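Local coordinates for Phi class glutathione transferase GSTF1 (Populus tremula x Populus tremuloides, PDB 4RI6), which probably catalyses the transfer of glutathione onto electrophilic compounds with release of a halide, a detoxifying reaction of the Phi class, at residues Leu48-Phe53 with Ala58-Ser63; Ile35-Gly40 with Gly54-Phe59; Ser17-Thr22 with Arg74-Lys79. One frame throughout, in Å; residues are numbered along the deposited sequence.

Interaction 1 of 3, residues Leu48-Phe53 with Ala58-Ser63; sequences LKIQPF and AFKDES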
loop_
_atom_site.group_PDB
_atom_site.type_symbol
_atom_site.label_atom_id
_atom_site.label_comp_id
_atom_site.label_asym_id
_atom_site.label_seq_id
_atom_site.Cartn_x
_atom_site.Cartn_y
_atom_site.Cartn_z
ATOM N N LEU A 48 19.888 -10.205 -2.020
ATOM C CA LEU A 48 19.088 -9.608 -3.093
ATOM C C LEU A 48 18.345 -10.661 -3.913
ATOM O O LEU A 48 17.363 -10.329 -4.598
ATOM C CB LEU A 48 19.951 -8.759 -4.027
ATOM C CG LEU A 48 20.344 -7.367 -3.531
ATOM C CD1 LEU A 48 21.319 -6.754 -4.523
ATOM C CD2 LEU A 48 19.149 -6.457 -3.340
ATOM N N LYS A 49 18.768 -11.921 -3.822
ATOM C CA LYS A 49 18.039 -13.013 -4.461
ATOM C C LYS A 49 16.664 -13.222 -3.840
ATOM O O LYS A 49 15.748 -13.688 -4.516
ATOM C CB LYS A 49 18.836 -14.328 -4.386
ATOM C CG LYS A 49 20.004 -14.421 -5.360
ATOM C CD LYS A 49 19.518 -14.484 -6.814
ATOM C CE LYS A 49 18.925 -15.848 -7.213
ATOM N NZ LYS A 49 19.919 -16.732 -7.907
ATOM N N ILE A 50 16.507 -12.870 -2.561
ATOM C CA ILE A 50 15.218 -13.067 -1.903
ATOM C C ILE A 50 14.457 -11.762 -1.707
ATOM O O ILE A 50 13.241 -11.804 -1.586
ATOM C CB ILE A 50 15.367 -13.798 -0.565
ATOM C CG1 ILE A 50 16.115 -12.971 0.467
ATOM C CG2 ILE A 50 16.109 -15.113 -0.758
ATOM C CD1 ILE A 50 15.999 -13.565 1.851
ATOM N N GLN A 51 15.140 -10.619 -1.716
ATOM C CA GLN A 51 14.452 -9.320 -1.678
ATOM C C GLN A 51 15.116 -8.414 -2.712
ATOM O O GLN A 51 16.192 -7.848 -2.457
ATOM C CB GLN A 51 14.494 -8.693 -0.274
ATOM C CG GLN A 51 13.188 -7.973 0.120
ATOM C CD GLN A 51 12.978 -6.652 -0.595
ATOM O OE1 GLN A 51 13.732 -6.288 -1.506
ATOM N NE2 GLN A 51 11.927 -5.923 -0.194
ATOM N N PRO A 52 14.487 -8.281 -3.892
ATOM C CA PRO A 52 15.219 -7.715 -5.037
ATOM C C PRO A 52 15.415 -6.205 -4.958
ATOM O O PRO A 52 16.191 -5.637 -5.723
ATOM C CB PRO A 52 14.350 -8.105 -6.242
ATOM C CG PRO A 52 12.993 -8.365 -5.685
ATOM C CD PRO A 52 13.159 -8.801 -4.265
ATOM N N PHE A 53 14.726 -5.563 -4.018
ATOM C CA PHE A 53 14.875 -4.124 -3.812
ATOM C C PHE A 53 15.888 -3.811 -2.729
ATOM O O PHE A 53 16.145 -2.652 -2.428
ATOM C CB PHE A 53 13.506 -3.511 -3.508
ATOM C CG PHE A 53 12.555 -3.685 -4.643
ATOM C CD1 PHE A 53 12.646 -2.871 -5.757
ATOM C CD2 PHE A 53 11.626 -4.712 -4.644
ATOM C CE1 PHE A 53 11.810 -3.061 -6.838
ATOM C CE2 PHE A 53 10.776 -4.887 -5.731
ATOM C CZ PHE A 53 10.888 -4.069 -6.824
ATOM N N ALA A 58 12.275 -9.842 4.610
ATOM C CA ALA A 58 11.844 -10.938 3.754
ATOM C C ALA A 58 11.327 -12.061 4.644
ATOM O O ALA A 58 11.681 -12.152 5.828
ATOM C CB ALA A 58 12.979 -11.414 2.853
ATOM N N PHE A 59 10.504 -12.919 4.060
ATOM C CA PHE A 59 9.831 -13.992 4.752
ATOM C C PHE A 59 10.039 -15.294 3.983
ATOM O O PHE A 59 9.937 -15.297 2.749
ATOM C CB PHE A 59 8.336 -13.666 4.862
ATOM C CG PHE A 59 7.497 -14.820 5.298
ATOM C CD1 PHE A 59 7.131 -15.811 4.412
ATOM C CD2 PHE A 59 7.045 -14.902 6.605
ATOM C CE1 PHE A 59 6.366 -16.884 4.828
ATOM C CE2 PHE A 59 6.265 -15.953 7.017
ATOM C CZ PHE A 59 5.922 -16.946 6.130
ATOM N N LYS A 60 10.320 -16.389 4.702
ATOM C CA LYS A 60 10.322 -17.736 4.127
ATOM C C LYS A 60 9.582 -18.722 5.024
ATOM O O LYS A 60 9.744 -18.703 6.238
ATOM C CB LYS A 60 11.750 -18.277 3.917
ATOM C CG LYS A 60 12.663 -17.490 3.002
ATOM C CD LYS A 60 13.978 -18.258 2.828
ATOM C CE LYS A 60 14.989 -17.506 1.984
ATOM N NZ LYS A 60 16.229 -18.291 1.817
ATOM N N ASP A 61 8.769 -19.584 4.422
ATOM C CA ASP A 61 8.361 -20.817 5.077
ATOM C C ASP A 61 8.530 -21.975 4.078
ATOM O O ASP A 61 9.134 -21.783 3.025
ATOM C CB ASP A 61 6.927 -20.712 5.653
ATOM C CG ASP A 61 5.839 -20.567 4.596
ATOM O OD1 ASP A 61 6.084 -20.791 3.387
ATOM O OD2 ASP A 61 4.695 -20.249 4.988
ATOM N N GLU A 62 8.027 -23.162 4.412
ATOM C CA GLU A 62 8.237 -24.339 3.568
ATOM C C GLU A 62 7.639 -24.108 2.171
ATOM O O GLU A 62 8.084 -24.712 1.190
ATOM C CB GLU A 62 7.634 -25.606 4.221
ATOM C CG GLU A 62 8.061 -25.842 5.688
ATOM C CD GLU A 62 8.065 -27.326 6.127
ATOM O OE1 GLU A 62 9.049 -27.748 6.789
ATOM O OE2 GLU A 62 7.088 -28.063 5.830
ATOM N N SER A 63 6.672 -23.198 2.073
ATOM C CA SER A 63 5.839 -23.083 0.872
ATOM C C SER A 63 6.179 -21.907 -0.038
ATOM O O SER A 63 5.957 -21.978 -1.247
ATOM C CB SER A 63 4.366 -22.972 1.282
ATOM O OG SER A 63 3.940 -24.161 1.920
#
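In the thioredoxin-like N-terminal domain of this glutathione transferase, the loop after helix 45-48 lays Ile-50 and Gln-51 against Ala-58 and Lys-60 of strand 58-60. No hydrogen bond links the two segments, so the contact is one of side-chain carbons. The ethyl branch of Ile-50 ends over Ala-58, with CD1 3.8 Å from the Ala-58 CB, and the same CD1 also nears Lys-60 CE at 4.1 Å. The methyl branch meets Lys-60: Ile-50 CG2 rests 3.8 Å from CE of Lys-60, whose extended chain crosses the isoleucine at about a right angle. What sets the two branches is the first torsion of Ile-50, near 66°, which places CG1 between the backbone N and the carbonyl carbon and leaves CG2 beside N. Beyond its apolar part, Lys-60 NZ makes a weak hydrogen bond to Tyr-8 OH on the adjacent strand. Trimming Ile-50 to an alanine would probably open a gap beside the Ala-58 methyl and leave the Lys-60 chain without the branches it crosses, freer to swing. Gln-51 adds a more distant touch, its CG standing 4.4 Å from Ala-58 CB, and the rest of this buried side chain turns back on its own loop, about 5 Å from the bound glutathione at the nearest atoms. There the amide oxygen holds the turn that leads toward the glutathione pocket: Phe-53 N donates to Gln-51 OE1 over 2.8 Å, approaching almost in line with the amide C=O at 163°.

Interaction 2 of 3, residues Ile35-Gly40 with Gly54-Phe59; sequences IDLSKG and GQVPAF. With GSH (glutathione), chain C.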
loop_
_atom_site.group_PDB
_atom_site.type_symbol
_atom_site.label_atom_id
_atom_site.label_comp_id
_atom_site.label_asym_id
_atom_site.label_seq_id
_atom_site.Cartn_x
_atom_site.Cartn_y
_atom_site.Cartn_z
ATOM N N ILE A 35 20.006 -8.791 9.721
ATOM C CA ILE A 35 20.569 -8.046 8.593
ATOM C C ILE A 35 20.969 -6.643 9.073
ATOM O O ILE A 35 20.088 -5.869 9.470
ATOM C CB ILE A 35 19.542 -7.901 7.429
ATOM C CG1 ILE A 35 18.994 -9.261 6.967
ATOM C CG2 ILE A 35 20.153 -7.132 6.286
ATOM C CD1 ILE A 35 19.966 -10.109 6.167
ATOM N N ASP A 36 22.258 -6.296 9.030
ATOM C CA ASP A 36 22.723 -4.997 9.545
ATOM C C ASP A 36 22.647 -3.927 8.451
ATOM O O ASP A 36 23.443 -3.918 7.527
ATOM C CB ASP A 36 24.158 -5.106 10.113
ATOM C CG ASP A 36 24.618 -3.840 10.840
ATOM O OD1 ASP A 36 24.222 -2.717 10.458
ATOM O OD2 ASP A 36 25.406 -3.978 11.806
ATOM N N LEU A 37 21.678 -3.015 8.580
ATOM C CA LEU A 37 21.423 -1.997 7.567
ATOM C C LEU A 37 22.518 -0.941 7.533
ATOM O O LEU A 37 22.804 -0.376 6.490
ATOM C CB LEU A 37 20.056 -1.331 7.807
ATOM C CG LEU A 37 18.858 -2.278 7.857
ATOM C CD1 LEU A 37 17.548 -1.538 8.172
ATOM C CD2 LEU A 37 18.745 -3.055 6.546
ATOM N N SER A 38 23.146 -0.677 8.669
ATOM C CA SER A 38 24.248 0.275 8.694
ATOM C C SER A 38 25.456 -0.262 7.923
ATOM O O SER A 38 26.298 0.521 7.481
ATOM C CB SER A 38 24.649 0.612 10.134
ATOM O OG SER A 38 25.436 -0.418 10.710
ATOM N N LYS A 39 25.540 -1.586 7.757
ATOM C CA LYS A 39 26.654 -2.210 7.035
ATOM C C LYS A 39 26.270 -2.688 5.629
ATOM O O LYS A 39 27.062 -3.364 4.959
ATOM C CB LYS A 39 27.210 -3.391 7.836
ATOM C CG LYS A 39 27.739 -3.005 9.200
ATOM C CD LYS A 39 28.299 -4.208 9.940
ATOM C CE LYS A 39 28.659 -3.851 11.373
ATOM N NZ LYS A 39 29.410 -2.568 11.447
ATOM N N GLY A 40 25.063 -2.350 5.182
ATOM C CA GLY A 40 24.648 -2.673 3.824
ATOM C C GLY A 40 24.446 -4.157 3.562
ATOM O O GLY A 40 24.504 -4.601 2.407
ATOM N N GLY A 54 16.509 -4.853 -2.193
ATOM C CA GLY A 54 17.516 -4.673 -1.160
ATOM C C GLY A 54 16.957 -4.001 0.076
ATOM O O GLY A 54 17.562 -3.105 0.654
ATOM N N GLN A 55 15.774 -4.436 0.468
ATOM C CA GLN A 55 15.140 -3.930 1.680
ATOM C C GLN A 55 14.747 -5.072 2.565
ATOM O O GLN A 55 14.763 -6.216 2.143
ATOM C CB GLN A 55 13.923 -3.084 1.331
ATOM C CG GLN A 55 14.311 -1.926 0.456
ATOM C CD GLN A 55 13.214 -0.939 0.309
ATOM O OE1 GLN A 55 12.275 -1.153 -0.453
ATOM N NE2 GLN A 55 13.313 0.162 1.044
ATOM N N VAL A 56 14.418 -4.739 3.816
ATOM C CA VAL A 56 13.930 -5.712 4.781
ATOM C C VAL A 56 12.504 -5.348 5.159
ATOM O O VAL A 56 12.162 -4.196 5.168
ATOM C CB VAL A 56 14.838 -5.772 6.032
ATOM C CG1 VAL A 56 16.223 -6.311 5.647
ATOM C CG2 VAL A 56 14.976 -4.416 6.696
ATOM N N PRO A 57 11.679 -6.333 5.517
ATOM C CA PRO A 57 11.991 -7.742 5.711
ATOM C C PRO A 57 11.789 -8.614 4.492
ATOM O O PRO A 57 11.204 -8.200 3.496
ATOM C CB PRO A 57 10.992 -8.148 6.794
ATOM C CG PRO A 57 9.802 -7.386 6.441
ATOM C CD PRO A 57 10.308 -6.033 5.995
ATOM N N ALA A 58 12.275 -9.842 4.610
ATOM C CA ALA A 58 11.844 -10.938 3.754
ATOM C C ALA A 58 11.327 -12.061 4.644
ATOM O O ALA A 58 11.681 -12.152 5.828
ATOM C CB ALA A 58 12.979 -11.414 2.853
ATOM N N PHE A 59 10.504 -12.919 4.060
ATOM C CA PHE A 59 9.831 -13.992 4.752
ATOM C C PHE A 59 10.039 -15.294 3.983
ATOM O O PHE A 59 9.937 -15.297 2.749
ATOM C CB PHE A 59 8.336 -13.666 4.862
ATOM C CG PHE A 59 7.497 -14.820 5.298
ATOM C CD1 PHE A 59 7.131 -15.811 4.412
ATOM C CD2 PHE A 59 7.045 -14.902 6.605
ATOM C CE1 PHE A 59 6.366 -16.884 4.828
ATOM C CE2 PHE A 59 6.265 -15.953 7.017
ATOM C CZ PHE A 59 5.922 -16.946 6.130
HETATM N N1 GSH C . 7.725 -1.279 1.585
HETATM C CA1 GSH C . 8.678 -2.158 2.239
HETATM C C1 GSH C . 8.067 -3.096 3.261
HETATM O O11 GSH C . 7.094 -2.672 3.852
HETATM O O12 GSH C . 8.510 -4.251 3.464
HETATM C CB1 GSH C . 9.589 -1.174 2.936
HETATM C CG1 GSH C . 10.920 -1.825 3.163
HETATM C CD1 GSH C . 11.900 -0.800 3.654
HETATM O OE1 GSH C . 11.969 0.331 3.212
HETATM N N2 GSH C . 12.691 -1.276 4.590
HETATM C CA2 GSH C . 13.757 -0.579 5.240
HETATM C C2 GSH C . 15.040 -1.037 4.601
HETATM O O2 GSH C . 15.118 -2.187 4.236
HETATM C CB2 GSH C . 13.640 -0.949 6.724
HETATM S SG2 GSH C . 12.534 0.155 7.629
HETATM N N3 GSH C . 16.018 -0.131 4.491
HETATM C CA3 GSH C . 17.332 -0.451 3.975
HETATM C C3 GSH C . 17.477 -0.120 2.513
HETATM O O31 GSH C . 16.481 0.300 1.886
HETATM O O32 GSH C . 18.593 -0.281 1.984
#
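Val-56 meets both Ile-35 and Leu-37 of the loop after strand 30-33. Val-56 CB lies 4.0 Å from glutathione O2, the cysteinyl carbonyl oxygen. With chi1 at -66°, CG1 lies anti to the carbonyl carbon, and CG2 takes the place between N and the carbonyl carbon, on the ligand side. CG1 meets Ile-35, lying 4.1 Å from Ile-35 CG2 as the two side chains slide past each other in opposite directions. CG2 is shared between Leu-37 and glutathione. It is 4.0 Å from Leu-37 CD2, the two side chains reaching toward each other tip to tip. Val-56 CG2 also comes 3.3 Å from glutathione O2, and 3.7 Å from the cysteinyl CB2. Leu-37 CD2 in turn lies 3.9 Å from the glycyl CA3 of the ligand.

The backbone of Val-56 supplies the polar half. Its N donates to glutathione O2 over 2.7 Å at 161°, while its O accepts from glutathione N2 over 3.0 Å at a nearly straight 172°. The peptide bond before Pro-57 is cis, the cis-proline of the thioredoxin fold, which characteristically presents the preceding residue to the ligand in this way. Gln-55 NE2 adds a bond to the glycyl carboxylate oxygen O31. Because the paired bonds use main-chain atoms on both partners, they read the peptide backbone of glutathione, while the Val-56 and Leu-37 methyls lie against its cysteinyl-glycyl part by van der Waals contact.

Interaction 3 of 3, residues Ser17-Thr22 with Arg74-Lys79; sequences SRVLAT and RYICDK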
loop_
_atom_site.group_PDB
_atom_site.type_symbol
_atom_site.label_atom_id
_atom_site.label_comp_id
_atom_site.label_asym_id
_atom_site.label_seq_id
_atom_site.Cartn_x
_atom_site.Cartn_y
_atom_site.Cartn_z
ATOM N N SER A 17 9.377 -4.707 12.206
ATOM C CA SER A 17 8.549 -4.631 13.410
ATOM C C SER A 17 7.081 -4.929 13.125
ATOM O O SER A 17 6.399 -5.570 13.923
ATOM C CB SER A 17 8.679 -3.245 14.065
ATOM O OG SER A 17 9.938 -3.114 14.705
ATOM N N ARG A 18 6.601 -4.456 11.985
ATOM C CA ARG A 18 5.245 -4.739 11.546
ATOM C C ARG A 18 5.038 -6.243 11.428
ATOM O O ARG A 18 4.041 -6.786 11.895
ATOM C CB ARG A 18 4.965 -4.044 10.213
ATOM C CG ARG A 18 3.585 -4.315 9.651
ATOM C CD ARG A 18 3.330 -3.589 8.318
ATOM N NE ARG A 18 3.310 -2.165 8.582
ATOM C CZ ARG A 18 4.290 -1.312 8.333
ATOM N NH1 ARG A 18 5.408 -1.694 7.724
ATOM N NH2 ARG A 18 4.137 -0.056 8.704
ATOM N N VAL A 19 5.995 -6.929 10.823
ATOM C CA VAL A 19 5.859 -8.367 10.666
ATOM C C VAL A 19 5.954 -9.094 12.014
ATOM O O VAL A 19 5.180 -10.019 12.285
ATOM C CB VAL A 19 6.916 -8.907 9.673
ATOM C CG1 VAL A 19 6.936 -10.420 9.654
ATOM C CG2 VAL A 19 6.638 -8.379 8.286
ATOM N N LEU A 20 6.897 -8.679 12.857
ATOM C CA LEU A 20 7.083 -9.324 14.148
ATOM C C LEU A 20 5.844 -9.213 15.005
ATOM O O LEU A 20 5.437 -10.178 15.650
ATOM C CB LEU A 20 8.280 -8.726 14.895
ATOM C CG LEU A 20 9.652 -8.961 14.272
ATOM C CD1 LEU A 20 10.731 -8.305 15.103
ATOM C CD2 LEU A 20 9.943 -10.447 14.168
ATOM N N ALA A 21 5.241 -8.031 15.028
ATOM C CA ALA A 21 4.054 -7.830 15.828
ATOM C C ALA A 21 2.936 -8.743 15.336
ATOM O O ALA A 21 2.179 -9.296 16.143
ATOM C CB ALA A 21 3.624 -6.376 15.787
ATOM N N THR A 22 2.834 -8.901 14.017
ATOM C CA THR A 22 1.827 -9.775 13.436
ATOM C C THR A 22 2.053 -11.234 13.801
ATOM O O THR A 22 1.119 -11.922 14.206
ATOM C CB THR A 22 1.795 -9.604 11.906
ATOM O OG1 THR A 22 1.493 -8.234 11.614
ATOM C CG2 THR A 22 0.753 -10.522 11.260
ATOM N N ARG A 74 -0.418 -10.177 5.447
ATOM C CA ARG A 74 -1.672 -10.731 4.967
ATOM C C ARG A 74 -1.553 -12.245 4.785
ATOM O O ARG A 74 -2.479 -12.985 5.072
ATOM C CB ARG A 74 -2.118 -10.061 3.659
ATOM C CG ARG A 74 -2.908 -8.798 3.916
ATOM C CD ARG A 74 -3.591 -8.232 2.688
ATOM N NE ARG A 74 -2.626 -7.661 1.791
ATOM C CZ ARG A 74 -2.259 -6.381 1.759
ATOM N NH1 ARG A 74 -2.783 -5.464 2.543
ATOM N NH2 ARG A 74 -1.356 -6.008 0.896
ATOM N N TYR A 75 -0.410 -12.706 4.303
ATOM C CA TYR A 75 -0.203 -14.142 4.135
ATOM C C TYR A 75 -0.261 -14.845 5.486
ATOM O O TYR A 75 -0.920 -15.869 5.638
ATOM C CB TYR A 75 1.135 -14.417 3.456
ATOM C CG TYR A 75 1.519 -15.872 3.452
ATOM C CD1 TYR A 75 0.840 -16.780 2.646
ATOM C CD2 TYR A 75 2.555 -16.343 4.252
ATOM C CE1 TYR A 75 1.177 -18.090 2.624
ATOM C CE2 TYR A 75 2.899 -17.669 4.244
ATOM C CZ TYR A 75 2.199 -18.540 3.429
ATOM O OH TYR A 75 2.527 -19.872 3.386
ATOM N N ILE A 76 0.422 -14.276 6.470
ATOM C CA ILE A 76 0.434 -14.842 7.813
ATOM C C ILE A 76 -0.995 -14.946 8.347
ATOM O O ILE A 76 -1.406 -15.977 8.879
ATOM C CB ILE A 76 1.308 -13.981 8.754
ATOM C CG1 ILE A 76 2.784 -14.124 8.396
ATOM C CG2 ILE A 76 1.097 -14.370 10.221
ATOM C CD1 ILE A 76 3.691 -13.093 9.028
ATOM N N CYS A 77 -1.760 -13.877 8.191
ATOM C CA CYS A 77 -3.127 -13.864 8.681
ATOM C C CYS A 77 -4.010 -14.883 7.938
ATOM O O CYS A 77 -4.904 -15.503 8.533
ATOM C CB CYS A 77 -3.691 -12.443 8.579
ATOM S SG CYS A 77 -2.976 -11.291 9.806
ATOM N N ASP A 78 -3.732 -15.085 6.656
ATOM C CA ASP A 78 -4.471 -16.051 5.853
ATOM C C ASP A 78 -4.113 -17.490 6.238
ATOM O O ASP A 78 -4.984 -18.310 6.555
ATOM C CB ASP A 78 -4.167 -15.808 4.373
ATOM C CG ASP A 78 -5.259 -16.312 3.448
ATOM O OD1 ASP A 78 -6.085 -17.142 3.873
ATOM O OD2 ASP A 78 -5.268 -15.884 2.271
ATOM N N LYS A 79 -2.820 -17.788 6.209
ATOM C CA LYS A 79 -2.331 -19.127 6.533
ATOM C C LYS A 79 -2.706 -19.582 7.932
ATOM O O LYS A 79 -3.019 -20.751 8.154
ATOM C CB LYS A 79 -0.813 -19.176 6.389
ATOM C CG LYS A 79 -0.218 -20.545 6.690
ATOM C CD LYS A 79 1.286 -20.567 6.506
ATOM C CE LYS A 79 1.857 -21.918 6.883
ATOM N NZ LYS A 79 3.348 -21.887 6.961
#
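Thr-22 fits its methyl against Ile-76 and Cys-77 where helices 14-25 and 69-79 pack side by side in the thioredoxin-like domain. The segments run in nearly the same direction, 12° apart, with axes 10.5 Å from each other at closest approach, a spacing bridged by side chains alone. The denser part lies around Thr-22 CG2. It stands 4.0 Å from Ile-76 CG2, and on the next residue Cys-77 SG comes within 4.1 Å of the same methyl. Placing CG2 anti to its own backbone N is what turns the carbon of the threonine, and not its hydroxyl, to the facing helix.

One turn earlier the packing is looser. Val-19 CG1 reaches the far end of the isoleucine, Ile-76 CD1, only at 4.3 Å; Val-19 also packs on Ile-72, Cys-73 and Pro-57. Past Cys-77 the second helix comes to the exposed Lys-79, whose NZ is salt-bridged to Asp-61 and whose CB lies over the rim of one face of the Tyr-75 ring. Arg-74, pointing away from the first helix, forms salt bridges to Asp-100 and Glu-104 of the second subunit, so this helix serves the dimer as well as the domain core.

The hydroxyl of buried Thr-22 is satisfied within its own helix: OG1 donates to Arg-18 O over 2.9 Å, tilted 26° from the carbonyl plane, while Thr-22 N reaches that same oxygen from the opposite face.

Overall arrangement
All three contacts belong to the glutathione-binding domain, and interactions 1 and 2 are both nested in the chain loop that interaction 3 closes. Interactions 1 and 2 share Ala-58 and Phe-59, their centres about 11 Å apart; interaction 2 touches the ligand directly. Interaction 3 lies farther off, about 18 Å from interaction 2 between centres, yet is joined to it where Pro-57 CG meets Val-19 CG2 at 3.8 Å. Phe-59, on the strand shared by interactions 1 and 2, meets the helix of interaction 3 with CE1 3.6 Å from Tyr-75 CE2. At the outer end, Asp-61 OD2 ties interaction 1 to interaction 3 through a salt bridge to Lys-79 NZ at 2.9 Å and a probable hydrogen bond with Tyr-75 OH.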